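Local structure of prenylcyclase (Actinoplanes teichomyceticus, 6IJ1) at residues P88-S93 / V129-P134; G155-V160 / P191-I196; S288-M293 / G318-D323. The protein probably cyclises a prenyl (isoprenoid) chain, in the manner of terpene cyclases, though its exact substrate and product are not established. All coordinates share one frame; numbering follows the deposited sequence.

Interaction 1: residues P88-S93 / V129-P134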
loop_
_atom_site.group_PDB
_atom_site.type_symbol
_atom_site.label_atom_id
_atom_site.label_comp_id
_atom_site.label_asym_id
_atom_site.label_seq_id
_atom_site.Cartn_x
_atom_site.Cartn_y
_atom_site.Cartn_z
ATOM N N PRO A 88 -11.281 11.389 -8.047
ATOM C CA PRO A 88 -10.642 11.266 -9.363
ATOM C C PRO A 88 -9.731 10.046 -9.381
ATOM O O PRO A 88 -9.289 9.560 -8.328
ATOM C CB PRO A 88 -9.830 12.560 -9.505
ATOM C CG PRO A 88 -9.601 13.022 -8.135
ATOM C CD PRO A 88 -10.698 12.476 -7.246
ATOM N N GLU A 89 -9.492 9.524 -10.585
ATOM C CA GLU A 89 -8.533 8.406 -10.684
ATOM C C GLU A 89 -7.139 8.828 -10.208
ATOM O O GLU A 89 -6.727 9.980 -10.321
ATOM C CB GLU A 89 -8.475 7.887 -12.122
ATOM C CG GLU A 89 -9.775 7.160 -12.546
ATOM C CD GLU A 89 -10.974 8.129 -12.650
ATOM O OE1 GLU A 89 -10.836 9.205 -13.237
ATOM O OE2 GLU A 89 -12.036 7.789 -12.096
ATOM N N ASP A 90 -6.403 7.850 -9.648
ATOM C CA ASP A 90 -5.114 8.181 -9.060
ATOM C C ASP A 90 -4.109 7.067 -9.363
ATOM O O ASP A 90 -4.475 5.928 -9.710
ATOM C CB ASP A 90 -5.215 8.371 -7.536
ATOM C CG ASP A 90 -5.426 7.067 -6.816
ATOM O OD1 ASP A 90 -6.586 6.619 -6.623
ATOM O OD2 ASP A 90 -4.391 6.493 -6.391
ATOM N N ALA A 91 -2.842 7.462 -9.319
ATOM C CA ALA A 91 -1.764 6.522 -9.703
ATOM C C ALA A 91 -1.633 5.368 -8.750
ATOM O O ALA A 91 -1.212 4.279 -9.158
ATOM C CB ALA A 91 -0.419 7.267 -9.758
ATOM N N ASP A 92 -1.922 5.561 -7.451
ATOM C CA ASP A 92 -1.737 4.422 -6.550
ATOM C C ASP A 92 -2.797 3.340 -6.798
ATOM O O ASP A 92 -2.462 2.173 -6.971
ATOM C CB ASP A 92 -1.776 4.918 -5.091
ATOM C CG ASP A 92 -1.182 3.909 -4.124
ATOM O OD1 ASP A 92 -0.041 3.452 -4.352
ATOM O OD2 ASP A 92 -1.899 3.499 -3.172
ATOM N N SER A 93 -4.085 3.704 -6.826
ATOM C CA SER A 93 -5.128 2.728 -7.111
ATOM C C SER A 93 -4.877 2.013 -8.460
ATOM O O SER A 93 -4.981 0.783 -8.565
ATOM C CB SER A 93 -6.527 3.412 -7.155
ATOM O OG SER A 93 -6.770 4.074 -5.908
ATOM N N VAL A 129 6.673 9.667 -8.607
ATOM C CA VAL A 129 5.338 9.541 -9.154
ATOM C C VAL A 129 4.361 10.262 -8.238
ATOM O O VAL A 129 4.387 10.047 -7.019
ATOM C CB VAL A 129 4.950 8.063 -9.289
ATOM C CG1 VAL A 129 3.591 7.906 -9.888
ATOM C CG2 VAL A 129 5.987 7.302 -10.176
ATOM N N SER A 130 3.543 11.143 -8.813
ATOM C CA SER A 130 2.530 11.801 -8.009
ATOM C C SER A 130 1.274 10.949 -7.939
ATOM O O SER A 130 0.969 10.160 -8.827
ATOM C CB SER A 130 2.150 13.179 -8.569
ATOM O OG SER A 130 1.616 13.069 -9.893
ATOM N N THR A 131 0.446 11.209 -6.900
ATOM C CA THR A 131 -0.810 10.475 -6.837
ATOM C C THR A 131 -1.814 10.967 -7.896
ATOM O O THR A 131 -2.613 10.175 -8.437
ATOM C CB THR A 131 -1.385 10.642 -5.417
ATOM O OG1 THR A 131 -0.454 10.069 -4.503
ATOM C CG2 THR A 131 -2.702 9.911 -5.256
ATOM N N TYR A 132 -1.838 12.275 -8.119
ATOM C CA TYR A 132 -2.749 12.895 -9.058
ATOM C C TYR A 132 -1.960 13.786 -10.017
ATOM O O TYR A 132 -0.855 14.235 -9.720
ATOM C CB TYR A 132 -3.783 13.797 -8.305
ATOM C CG TYR A 132 -4.646 13.053 -7.314
ATOM C CD1 TYR A 132 -5.759 12.342 -7.718
ATOM C CD2 TYR A 132 -4.322 13.113 -5.936
ATOM C CE1 TYR A 132 -6.514 11.688 -6.757
ATOM C CE2 TYR A 132 -5.116 12.469 -4.996
ATOM C CZ TYR A 132 -6.189 11.777 -5.441
ATOM O OH TYR A 132 -6.907 11.155 -4.421
ATOM N N VAL A 133 -2.628 14.130 -11.139
ATOM C CA VAL A 133 -2.105 15.112 -12.087
ATOM C C VAL A 133 -3.138 16.213 -12.181
ATOM O O VAL A 133 -4.335 15.919 -12.134
ATOM C CB VAL A 133 -1.849 14.516 -13.489
ATOM C CG1 VAL A 133 -0.712 13.529 -13.420
ATOM C CG2 VAL A 133 -3.057 13.843 -14.003
ATOM N N PRO A 134 -2.716 17.460 -12.355
ATOM C CA PRO A 134 -3.705 18.555 -12.334
ATOM C C PRO A 134 -4.726 18.444 -13.455
ATOM O O PRO A 134 -5.920 18.650 -13.226
ATOM C CB PRO A 134 -2.834 19.809 -12.477
ATOM C CG PRO A 134 -1.499 19.409 -12.030
ATOM C CD PRO A 134 -1.340 17.947 -12.343
HETATM O O HOH W 1 -4.678 11.858 -11.442
#

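Interaction 2: residues G155-V160 / P191-I196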
loop_
_atom_site.group_PDB
_atom_site.type_symbol
_atom_site.label_atom_id
_atom_site.label_comp_id
_atom_site.label_asym_id
_atom_site.label_seq_id
_atom_site.Cartn_x
_atom_site.Cartn_y
_atom_site.Cartn_z
ATOM N N GLY A 155 2.293 16.614 -6.267
ATOM C CA GLY A 155 3.724 16.459 -6.165
ATOM C C GLY A 155 4.119 14.999 -6.111
ATOM O O GLY A 155 3.255 14.130 -5.977
ATOM N N GLY A 156 5.418 14.774 -6.222
ATOM C CA GLY A 156 5.937 13.408 -6.157
ATOM C C GLY A 156 5.738 12.838 -4.762
ATOM O O GLY A 156 6.063 13.469 -3.762
ATOM N N HIS A 157 5.291 11.579 -4.713
ATOM C CA HIS A 157 4.973 10.937 -3.425
ATOM C C HIS A 157 5.802 9.664 -3.333
ATOM O O HIS A 157 5.657 8.751 -4.167
ATOM C CB HIS A 157 3.512 10.616 -3.387
ATOM C CG HIS A 157 2.671 11.864 -3.389
ATOM N ND1 HIS A 157 1.435 11.935 -3.968
ATOM C CD2 HIS A 157 2.891 13.068 -2.804
ATOM C CE1 HIS A 157 0.941 13.165 -3.814
ATOM N NE2 HIS A 157 1.813 13.882 -3.122
ATOM N N VAL A 158 6.627 9.578 -2.280
ATOM C CA VAL A 158 7.566 8.462 -2.213
ATOM C C VAL A 158 6.835 7.132 -1.972
ATOM O O VAL A 158 7.269 6.085 -2.468
ATOM C CB VAL A 158 8.635 8.732 -1.139
ATOM C CG1 VAL A 158 9.548 7.528 -0.955
ATOM C CG2 VAL A 158 9.482 9.930 -1.518
ATOM N N CYS A 159 5.726 7.127 -1.209
ATOM C CA CYS A 159 4.991 5.866 -0.991
ATOM C C CYS A 159 4.349 5.321 -2.264
ATOM O O CYS A 159 4.379 4.114 -2.504
ATOM C CB CYS A 159 3.903 6.106 0.105
ATOM S SG CYS A 159 2.917 7.655 -0.165
ATOM N N VAL A 160 3.790 6.211 -3.090
ATOM C CA VAL A 160 3.213 5.778 -4.365
ATOM C C VAL A 160 4.325 5.345 -5.292
ATOM O O VAL A 160 4.209 4.321 -5.980
ATOM C CB VAL A 160 2.399 6.944 -4.945
ATOM C CG1 VAL A 160 1.884 6.575 -6.336
ATOM C CG2 VAL A 160 1.227 7.296 -3.958
ATOM N N PRO A 191 10.496 7.785 3.398
ATOM C CA PRO A 191 9.337 8.468 3.948
ATOM C C PRO A 191 8.091 8.173 3.115
ATOM O O PRO A 191 8.172 7.714 1.986
ATOM C CB PRO A 191 9.756 9.933 3.814
ATOM C CG PRO A 191 10.486 9.941 2.520
ATOM C CD PRO A 191 11.341 8.693 2.579
ATOM N N ALA A 192 6.920 8.453 3.699
ATOM C CA ALA A 192 5.634 8.246 3.045
ATOM C C ALA A 192 4.903 9.583 3.037
ATOM O O ALA A 192 5.077 10.393 3.948
ATOM C CB ALA A 192 4.760 7.227 3.787
ATOM N N TYR A 193 4.074 9.801 2.017
ATOM C CA TYR A 193 3.206 10.966 2.016
ATOM C C TYR A 193 1.890 10.659 2.696
ATOM O O TYR A 193 1.509 11.365 3.646
ATOM C CB TYR A 193 2.970 11.411 0.568
ATOM C CG TYR A 193 2.207 12.731 0.421
ATOM C CD1 TYR A 193 2.856 13.979 0.627
ATOM C CD2 TYR A 193 0.849 12.731 0.043
ATOM C CE1 TYR A 193 2.130 15.175 0.420
ATOM C CE2 TYR A 193 0.147 13.939 -0.175
ATOM C CZ TYR A 193 0.823 15.141 0.038
ATOM O OH TYR A 193 0.079 16.287 -0.183
ATOM N N TRP A 194 1.211 9.589 2.287
ATOM C CA TRP A 194 -0.128 9.294 2.761
ATOM C C TRP A 194 -0.173 8.461 4.036
ATOM O O TRP A 194 -1.285 8.125 4.455
ATOM C CB TRP A 194 -0.960 8.563 1.678
ATOM C CG TRP A 194 -1.104 9.352 0.382
ATOM C CD1 TRP A 194 -0.489 9.104 -0.791
ATOM C CD2 TRP A 194 -1.986 10.464 0.160
ATOM N NE1 TRP A 194 -0.914 10.010 -1.761
ATOM C CE2 TRP A 194 -1.829 10.860 -1.181
ATOM C CE3 TRP A 194 -2.887 11.150 0.974
ATOM C CZ2 TRP A 194 -2.529 11.908 -1.745
ATOM C CZ3 TRP A 194 -3.599 12.207 0.415
ATOM C CH2 TRP A 194 -3.404 12.583 -0.923
ATOM N N TRP A 195 0.959 8.024 4.571
ATOM C CA TRP A 195 0.932 7.039 5.656
ATOM C C TRP A 195 1.725 7.557 6.832
ATOM O O TRP A 195 2.781 8.166 6.676
ATOM C CB TRP A 195 1.517 5.676 5.203
ATOM C CG TRP A 195 0.717 5.152 4.055
ATOM C CD1 TRP A 195 0.981 5.331 2.706
ATOM C CD2 TRP A 195 -0.473 4.327 4.120
ATOM N NE1 TRP A 195 0.002 4.700 1.946
ATOM C CE2 TRP A 195 -0.890 4.065 2.789
ATOM C CE3 TRP A 195 -1.248 3.808 5.177
ATOM C CZ2 TRP A 195 -2.045 3.334 2.500
ATOM C CZ3 TRP A 195 -2.379 3.062 4.879
ATOM C CH2 TRP A 195 -2.779 2.818 3.563
ATOM N N ILE A 196 1.192 7.292 8.039
ATOM C CA ILE A 196 1.871 7.639 9.284
ATOM C C ILE A 196 3.153 6.821 9.476
ATOM O O ILE A 196 4.126 7.320 10.031
ATOM C CB ILE A 196 0.877 7.379 10.439
ATOM C CG1 ILE A 196 -0.215 8.448 10.386
ATOM C CG2 ILE A 196 1.605 7.334 11.764
ATOM C CD1 ILE A 196 0.289 9.839 10.742
#

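Interaction 3: residues S288-M293 / G318-D323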
loop_
_atom_site.group_PDB
_atom_site.type_symbol
_atom_site.label_atom_id
_atom_site.label_comp_id
_atom_site.label_asym_id
_atom_site.label_seq_id
_atom_site.Cartn_x
_atom_site.Cartn_y
_atom_site.Cartn_z
ATOM N N SER A 288 -5.073 -0.895 11.799
ATOM C CA SER A 288 -3.905 -0.087 12.114
ATOM C C SER A 288 -3.273 0.453 10.835
ATOM O O SER A 288 -2.146 0.978 10.883
ATOM C CB SER A 288 -2.911 -0.950 12.935
ATOM O OG SER A 288 -2.758 -2.265 12.382
ATOM N N ALA A 289 -3.984 0.402 9.717
ATOM C CA ALA A 289 -3.449 0.939 8.465
ATOM C C ALA A 289 -3.776 2.436 8.449
ATOM O O ALA A 289 -4.763 2.886 7.865
ATOM C CB ALA A 289 -4.043 0.174 7.270
ATOM N N ARG A 290 -2.939 3.205 9.144
ATOM C CA ARG A 290 -3.276 4.587 9.497
ATOM C C ARG A 290 -2.836 5.502 8.364
ATOM O O ARG A 290 -1.634 5.704 8.139
ATOM C CB ARG A 290 -2.615 4.997 10.826
ATOM C CG ARG A 290 -3.008 4.077 12.019
ATOM C CD ARG A 290 -4.555 3.887 12.169
ATOM N NE ARG A 290 -5.215 4.997 12.839
ATOM C CZ ARG A 290 -5.330 5.111 14.189
ATOM N NH1 ARG A 290 -4.771 4.284 14.977
ATOM N NH2 ARG A 290 -5.913 6.137 14.716
ATOM N N LEU A 291 -3.824 6.004 7.651
ATOM C CA LEU A 291 -3.653 6.791 6.432
ATOM C C LEU A 291 -3.846 8.244 6.819
ATOM O O LEU A 291 -4.879 8.596 7.395
ATOM C CB LEU A 291 -4.712 6.335 5.418
ATOM C CG LEU A 291 -4.695 6.691 3.944
ATOM C CD1 LEU A 291 -5.912 5.998 3.368
ATOM C CD2 LEU A 291 -4.860 8.188 3.890
ATOM N N ARG A 292 -2.891 9.100 6.493
ATOM C CA ARG A 292 -3.095 10.527 6.768
ATOM C C ARG A 292 -3.545 11.212 5.487
ATOM O O ARG A 292 -2.828 11.176 4.466
ATOM C CB ARG A 292 -1.854 11.166 7.366
ATOM C CG ARG A 292 -0.585 11.067 6.540
ATOM C CD ARG A 292 0.619 11.613 7.316
ATOM N NE ARG A 292 1.834 11.569 6.521
ATOM C CZ ARG A 292 3.045 11.773 7.006
ATOM N NH1 ARG A 292 3.221 12.121 8.306
ATOM N NH2 ARG A 292 4.119 11.644 6.235
ATOM N N MET A 293 -4.744 11.783 5.529
ATOM C CA MET A 293 -5.275 12.508 4.369
ATOM C C MET A 293 -4.645 13.904 4.357
ATOM O O MET A 293 -5.192 14.889 4.884
ATOM C CB MET A 293 -6.809 12.567 4.423
ATOM C CG MET A 293 -7.517 11.301 4.046
ATOM S SD MET A 293 -7.077 10.801 2.363
ATOM C CE MET A 293 -7.535 12.273 1.488
ATOM N N GLY A 318 -7.148 16.402 6.169
ATOM C CA GLY A 318 -6.455 16.800 7.381
ATOM C C GLY A 318 -6.659 15.829 8.519
ATOM O O GLY A 318 -6.328 16.160 9.661
ATOM N N THR A 319 -7.175 14.637 8.230
ATOM C CA THR A 319 -7.450 13.645 9.261
ATOM C C THR A 319 -6.509 12.452 9.086
ATOM O O THR A 319 -6.048 12.151 7.989
ATOM C CB THR A 319 -8.915 13.215 9.177
ATOM O OG1 THR A 319 -9.356 12.781 10.458
ATOM C CG2 THR A 319 -9.141 12.026 8.189
ATOM N N ILE A 320 -6.272 11.763 10.202
ATOM C CA ILE A 320 -5.641 10.437 10.182
ATOM C C ILE A 320 -6.749 9.413 10.296
ATOM O O ILE A 320 -7.521 9.435 11.272
ATOM C CB ILE A 320 -4.640 10.282 11.313
ATOM C CG1 ILE A 320 -3.451 11.176 11.048
ATOM C CG2 ILE A 320 -4.162 8.797 11.390
ATOM C CD1 ILE A 320 -2.597 11.392 12.302
ATOM N N ALA A 321 -6.878 8.557 9.289
ATOM C CA ALA A 321 -7.969 7.600 9.191
ATOM C C ALA A 321 -7.433 6.214 9.456
ATOM O O ALA A 321 -6.217 5.989 9.497
ATOM C CB ALA A 321 -8.597 7.657 7.788
ATOM N N ARG A 322 -8.346 5.270 9.627
ATOM C CA ARG A 322 -7.982 3.874 9.752
ATOM C C ARG A 322 -8.856 3.049 8.822
ATOM O O ARG A 322 -9.922 3.483 8.372
ATOM C CB ARG A 322 -8.121 3.381 11.214
ATOM C CG ARG A 322 -9.522 3.153 11.603
ATOM C CD ARG A 322 -9.573 2.902 13.189
ATOM N NE ARG A 322 -9.531 4.171 13.889
ATOM C CZ ARG A 322 -8.966 4.339 15.094
ATOM N NH1 ARG A 322 -8.365 3.310 15.705
ATOM N NH2 ARG A 322 -9.051 5.538 15.689
ATOM N N ASP A 323 -8.378 1.836 8.521
ATOM C CA ASP A 323 -9.146 0.884 7.742
ATOM C C ASP A 323 -10.262 0.324 8.618
ATOM O O ASP A 323 -10.076 -0.666 9.357
ATOM C CB ASP A 323 -8.219 -0.246 7.217
ATOM C CG ASP A 323 -7.386 -0.909 8.304
ATOM O OD1 ASP A 323 -6.781 -0.225 9.169
ATOM O OD2 ASP A 323 -7.249 -2.163 8.229
HETATM O O HOH W 2 -7.493 7.069 12.616
#

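Interaction 1: residues P88-S93 / V129-P134
Asp90 and Ala91 press against Thr131 and Tyr132 where the chain enters helix 91-104, with Asp90 as the N-cap; the helix start, Asp90-Ala91-Asp92-Ser93, resembles the DxDD motif of class II terpene cyclases, with serine in the last place. The contact ties it to the loop ahead of helix 134-141 in a largely helical protein. The tight part is built round two carbonyls. Ala91 N gives Thr131 O a nearly straight hydrogen bond (2.9 Å, N-H...O 167°), and Ala91 CB sits 3.3 Å from Ser130 O, with Val129 CG1 touching the same methyl more loosely. Asp90 and Thr131 lie alongside each other, both directed to the same side, and Asp90 CB is 3.7 Å from Thr131 CG2. Asp90 CG stands between its own backbone N and carbonyl carbon (chi1 72°), which turns the carboxylate back over the first helical turn. There Ser93 N reaches OD2 of Asp90 from above the carboxylate plane at 2.8 Å, Asp92 N adds a weak bond to the same oxygen, and Ser93 OG donates to Asp90 OD1 on its syn side at 2.6 Å. Both carboxylate oxygens are thus gripped from within the helix start, while Thr131 OG1 turns to His157.

The other flank, Pro88, Glu89 and Tyr132, is partly exposed and carries a bridging water, though its carbon contacts are just as short. Pro88 crosses the tyrosine at about a right angle, its CG 3.6 Å from Tyr132 CE1, and Asp90 CB meets the same ring atom obliquely. Thr131 CG2 lies over one face of the ring near its rim, and Trp153 also meets the ring. The Glu89 carboxylate turns away to Asn78 and Asn82, while its carbonyl O stays against Tyr132: water 1 donates to Glu89 O at 3.0 Å and accepts from Val133 N at 3.1 Å.

Interaction 2: residues G155-V160 / P191-I196
His157 lays its imidazole flat on the ring of Tyr193, a face-to-face stack with centroids 3.9 Å apart and planes 20° from parallel. From the backbone outward, His157 CB comes within 4.1 Å of Tyr193 CB, and CG already faces the phenol ring. His157 CD2 makes the closest approach, 3.3 Å from Tyr193 CG. Farther out, NE2 lies over the middle of the ring, 3.4 Å from Tyr193 CE2, and donates to Gly152 O; CE1 also rests against CE2. On the other branch ND1 stands near Trp194 NE1, for the indole turns its edge toward the imidazole face (T-shaped, planes at 73°), and both nitrogens are bonded to Thr131 OG1. Gly155 O covers the imidazole face opposite Tyr193, so the ring is clamped from both sides and fixed at both nitrogens.

Tyr193 has His157 over one face and sets its rim on Trp194: CD2 lies over the centre of the indole, while Trp194 CD1 is at the tyrosine's edge, in plane. Its OH is bonded to Glu298 O. Replacing it with an alanine would probably leave one face of the His157 imidazole and the face of Trp194 without their cover, and Glu298 O without its hydroxyl mate.

Next door, Cys159 SG accepts two backbone N-H groups: Tyr193 N at 3.3 Å and, straighter at 172°, Trp194 N at 3.6 Å. Its CB meets the edge of Trp195, 4.0 Å from CD1. Together His157, Tyr193 and Trp194 form an aromatic cluster, consistent with the aromatic-rich interior of terpene cyclases.

Interaction 3: residues S288-M293 / G318-D323
The guanidinium of Arg290 lies flat over that of Arg322, centres 3.9 Å apart and planes at 29°. Arg322 CZ sits over one face of the Arg290 group, while Ala321 O lies at its edge, in plane; Arg290 NH2 in turn rests over one face of Arg322. The two NH2 atoms, of Arg290 and Arg322, are 3.3 Å apart and, as two donors, make no hydrogen bond. Asp310 forms a salt bridge with Arg322, which probably eases the like charges. Bends at chi2 (-51°) and chi3 fold Arg290 back along the neighbouring strand, where its NH2 gives water 2 a bond of 2.8 Å, and that water donates to Ile320 O.

Behind the arginines the backbones run antiparallel. Leu291 and Ala321 are a hydrogen-bonded pair: Ala321 N to Leu291 O is 2.8 Å, and Leu291 N to Ala321 O is 3.0 Å. Arg292 and Ile320 follow as a non-hydrogen-bonded pair, CB of the arginine against CG1 of the isoleucine. At one end Gly318 N binds Met293 O; at the other Asp323 OD1 takes Ala289 N at 2.9 Å. This is the antiparallel half of a small three-stranded mixed sheet within a mainly helical fold.

All three contacts are largely buried, yet each uses a different chemistry. Interaction 1 fixes a helix start to a loop through backbone and capping bonds, with a partly exposed, watered flank. Interaction 2 likewise joins a helix start, that of 158-164, to a loop, but by a stack of aromatic rings and a cysteine sulfur that accepts two backbone N-H groups, and it lies nearest the centre of the chain. Interaction 3 is strand against strand, with arginines along one side. Interaction 2 is the middle member: Thr131 is its join to interaction 1, and Arg292 of interaction 3 bonds to Trp194 O and Ala192 O. Interactions 1 and 3 do not touch, their nearest atoms being about 6 Å apart.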